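Local coordinates for merozoite surface protein-1 (Plasmodium knowlesi strain H, PDB 1N1I), which probably helps the malaria parasite invade and leave red blood cells, and is represented here by its C-terminal pair of EGF-like domains, at residues Ala23-Leu28 against Gly90-Ser95. Numbering follows the deposited sequence.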
ATOM      1  N   ALA A  23      -5.219  -2.776  -3.763  1.00 31.93           N
ATOM      2  CA  ALA A  23      -4.883  -3.857  -2.858  1.00 30.61           C
ATOM      3  C   ALA A  23      -5.833  -3.673  -1.708  1.00 27.70           C
ATOM      4  O   ALA A  23      -6.296  -2.561  -1.464  1.00 28.81           O
ATOM      5  CB  ALA A  23      -3.451  -3.703  -2.375  1.00 26.50           C
ATOM      6  N   CYS A  24      -6.120  -4.760  -1.005  1.00 32.25           N
ATOM      7  CA  CYS A  24      -7.014  -4.717   0.141  1.00 30.15           C
ATOM      8  C   CYS A  24      -6.400  -5.510   1.277  1.00 28.06           C
ATOM      9  O   CYS A  24      -5.859  -6.596   1.068  1.00 30.55           O
ATOM     10  CB  CYS A  24      -8.368  -5.312  -0.213  1.00 32.20           C
ATOM     11  SG  CYS A  24      -9.618  -5.053   1.078  1.00 38.20           S
ATOM     12  N   TYR A  25      -6.480  -4.958   2.479  1.00 27.25           N
ATOM     13  CA  TYR A  25      -5.923  -5.606   3.659  1.00 24.06           C
ATOM     14  C   TYR A  25      -7.010  -5.751   4.721  1.00 31.21           C
ATOM     15  O   TYR A  25      -7.745  -4.798   5.002  1.00 31.19           O
ATOM     16  CB  TYR A  25      -4.786  -4.761   4.225  1.00 23.96           C
ATOM     17  CG  TYR A  25      -4.054  -5.378   5.400  1.00 27.64           C
ATOM     18  CD1 TYR A  25      -3.106  -6.389   5.202  1.00 27.05           C
ATOM     19  CD2 TYR A  25      -4.304  -4.952   6.709  1.00 21.00           C
ATOM     20  CE1 TYR A  25      -2.425  -6.961   6.268  1.00 27.32           C
ATOM     21  CE2 TYR A  25      -3.627  -5.522   7.792  1.00 30.55           C
ATOM     22  CZ  TYR A  25      -2.683  -6.526   7.560  1.00 35.67           C
ATOM     23  OH  TYR A  25      -1.984  -7.079   8.609  1.00 29.45           O
ATOM     24  N   ARG A  26      -7.115  -6.944   5.298  1.00 31.50           N
ATOM     25  CA  ARG A  26      -8.087  -7.196   6.341  1.00 26.42           C
ATOM     26  C   ARG A  26      -7.355  -7.244   7.662  1.00 29.80           C
ATOM     27  O   ARG A  26      -6.475  -8.080   7.851  1.00 33.94           O
ATOM     28  CB  ARG A  26      -8.797  -8.530   6.123  1.00 27.12           C
ATOM     29  CG  ARG A  26      -9.802  -8.847   7.238  1.00 29.14           C
ATOM     30  CD  ARG A  26     -10.520 -10.175   7.015  1.00 29.64           C
ATOM     31  NE  ARG A  26     -11.449 -10.498   8.100  1.00 41.87           N
ATOM     32  CZ  ARG A  26     -12.666  -9.976   8.243  1.00 46.89           C
ATOM     33  NH1 ARG A  26     -13.141  -9.089   7.370  1.00 41.68           N
ATOM     34  NH2 ARG A  26     -13.419 -10.356   9.262  1.00 44.46           N
ATOM     35  N   TYR A  27      -7.714  -6.345   8.572  1.00 29.57           N
ATOM     36  CA  TYR A  27      -7.096  -6.298   9.894  1.00 28.31           C
ATOM     37  C   TYR A  27      -7.770  -7.339  10.782  1.00 28.57           C
ATOM     38  O   TYR A  27      -8.923  -7.690  10.552  1.00 31.53           O
ATOM     39  CB  TYR A  27      -7.275  -4.908  10.504  1.00 27.90           C
ATOM     40  CG  TYR A  27      -6.581  -3.811   9.736  1.00 27.28           C
ATOM     41  CD1 TYR A  27      -5.318  -3.359  10.117  1.00 23.09           C
ATOM     42  CD2 TYR A  27      -7.186  -3.226   8.625  1.00 25.68           C
ATOM     43  CE1 TYR A  27      -4.673  -2.345   9.416  1.00 24.42           C
ATOM     44  CE2 TYR A  27      -6.556  -2.215   7.915  1.00 32.36           C
ATOM     45  CZ  TYR A  27      -5.299  -1.777   8.317  1.00 31.70           C
ATOM     46  OH  TYR A  27      -4.694  -0.748   7.638  1.00 27.02           O
ATOM     47  N   LEU A  28      -7.060  -7.824  11.796  1.00 33.51           N
ATOM     48  CA  LEU A  28      -7.615  -8.827  12.706  1.00 28.82           C
ATOM     49  C   LEU A  28      -8.929  -8.401  13.369  1.00 34.76           C
ATOM     50  O   LEU A  28      -9.772  -9.252  13.664  1.00 36.89           O
ATOM     51  CB  LEU A  28      -6.581  -9.190  13.772  1.00 30.67           C
ATOM     52  CG  LEU A  28      -5.727 -10.448  13.554  1.00 32.21           C
ATOM     53  CD1 LEU A  28      -5.509 -10.695  12.074  1.00 31.74           C
ATOM     54  CD2 LEU A  28      -4.400 -10.304  14.285  1.00 29.82           C
ATOM     55  N   GLY A  90       4.740  -2.596  -0.592  1.00 36.38           N
ATOM     56  CA  GLY A  90       4.818  -1.519   0.377  1.00 35.46           C
ATOM     57  C   GLY A  90       3.606  -0.601   0.427  1.00 36.02           C
ATOM     58  O   GLY A  90       3.642   0.424   1.113  1.00 30.95           O
ATOM     59  N   VAL A  91       2.541  -0.929  -0.302  1.00 32.17           N
ATOM     60  CA  VAL A  91       1.353  -0.084  -0.246  1.00 31.51           C
ATOM     61  C   VAL A  91       0.816  -0.229   1.177  1.00 33.49           C
ATOM     62  O   VAL A  91       0.141   0.663   1.696  1.00 30.26           O
ATOM     63  CB  VAL A  91       0.282  -0.513  -1.281  1.00 31.10           C
ATOM     64  CG1 VAL A  91      -1.052   0.149  -0.962  1.00 29.54           C
ATOM     65  CG2 VAL A  91       0.726  -0.103  -2.679  1.00 22.65           C
ATOM     66  N   PHE A  92       1.152  -1.363   1.795  1.00 30.99           N
ATOM     67  CA  PHE A  92       0.773  -1.673   3.170  1.00 32.81           C
ATOM     68  C   PHE A  92       1.999  -2.132   3.953  1.00 34.63           C
ATOM     69  O   PHE A  92       2.869  -2.813   3.410  1.00 40.55           O
ATOM     70  CB  PHE A  92      -0.268  -2.795   3.207  1.00 26.42           C
ATOM     71  CG  PHE A  92      -1.675  -2.329   2.988  1.00 28.32           C
ATOM     72  CD1 PHE A  92      -2.345  -1.600   3.975  1.00 31.19           C
ATOM     73  CD2 PHE A  92      -2.341  -2.622   1.805  1.00 22.78           C
ATOM     74  CE1 PHE A  92      -3.664  -1.161   3.785  1.00 25.34           C
ATOM     75  CE2 PHE A  92      -3.664  -2.183   1.600  1.00 37.69           C
ATOM     76  CZ  PHE A  92      -4.326  -1.452   2.604  1.00 26.09           C
ATOM     77  N   CYS A  93       2.083  -1.753   5.220  1.00 37.00           N
ATOM     78  CA  CYS A  93       3.190  -2.200   6.048  1.00 39.06           C
ATOM     79  C   CYS A  93       2.618  -3.097   7.136  1.00 42.17           C
ATOM     80  O   CYS A  93       1.758  -2.672   7.910  1.00 47.76           O
ATOM     81  CB  CYS A  93       3.930  -1.027   6.699  1.00 34.38           C
ATOM     82  SG  CYS A  93       5.133  -0.170   5.632  1.00 40.08           S
ATOM     83  N   SER A  94       3.062  -4.365   7.148  1.00 42.82           N
ATOM     84  CA  SER A  94       2.664  -5.376   8.143  1.00 47.35           C
ATOM     85  C   SER A  94       2.830  -4.759   9.514  1.00 54.55           C
ATOM     86  O   SER A  94       3.533  -3.758   9.664  1.00 57.46           O
ATOM     87  CB  SER A  94       3.593  -6.582   8.123  1.00 48.72           C
ATOM     88  OG  SER A  94       4.043  -6.879   6.821  1.00 58.75           O
ATOM     89  N   SER A  95       2.194  -5.338  10.528  1.00 60.81           N
ATOM     90  CA  SER A  95       2.358  -4.785  11.869  1.00 64.25           C
ATOM     91  C   SER A  95       3.334  -5.693  12.602  1.00 67.48           C
ATOM     92  O   SER A  95       3.421  -6.900  12.318  1.00 64.45           O
ATOM     93  CB  SER A  95       1.023  -4.707  12.626  1.00 67.38           C
ATOM     94  OG  SER A  95       1.026  -3.651  13.584  1.00 61.58           O
TER
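The interface between the two EGF-like domains is built here around one aromatic ring, that of Phe92 from the second domain, laid against Ala23, Tyr25 and Tyr27 of the first. Tyr25 makes the main contact with its methylene rather than its ring: CB stands over the centre of the Phe92 face, 3.7 Å from the ring centroid and 9° off the normal, a clear CH-pi interaction. A chi1 of -176° swings Tyr25 CG away from the backbone N, and the phenol climbs off the Phe92 face, leaving the methylene as the part that touches. The two rings are inclined by 30° with centroids 5.5 Å apart, slid so far that they scarcely overlap. Phe92 CE2 lies 4.3 Å from Ala23 CB, while Ala23 O lies at the ring edge, near its plane. Tyr27 arrives from the segment just past the strand end; its OH reaches 4.0 Å from Phe92 CE1, at a slant to the ring, and is hydrogen-bonded to Glu33. Within 23-28 the two tyrosines pack on each other as well, CD2 of Tyr25 lying 3.5 Å above the Tyr27 ring plane, over its centre. No hydrogen bond joins the two segments, whose contact is essentially apolar, but Val91 O accepts one from Arg35 NH1, so a polar link between the domains runs close by. Strand 22-26 pairs antiparallel with strand 32-36, whose Glu33 and Arg35 also touch Phe92, while 92-93 pairs antiparallel with 86-87 through a classic beta bulge at Val91-Phe92 opposite Leu87, whose side chain meets both Phe92 and Tyr25, bringing the two small hairpins together.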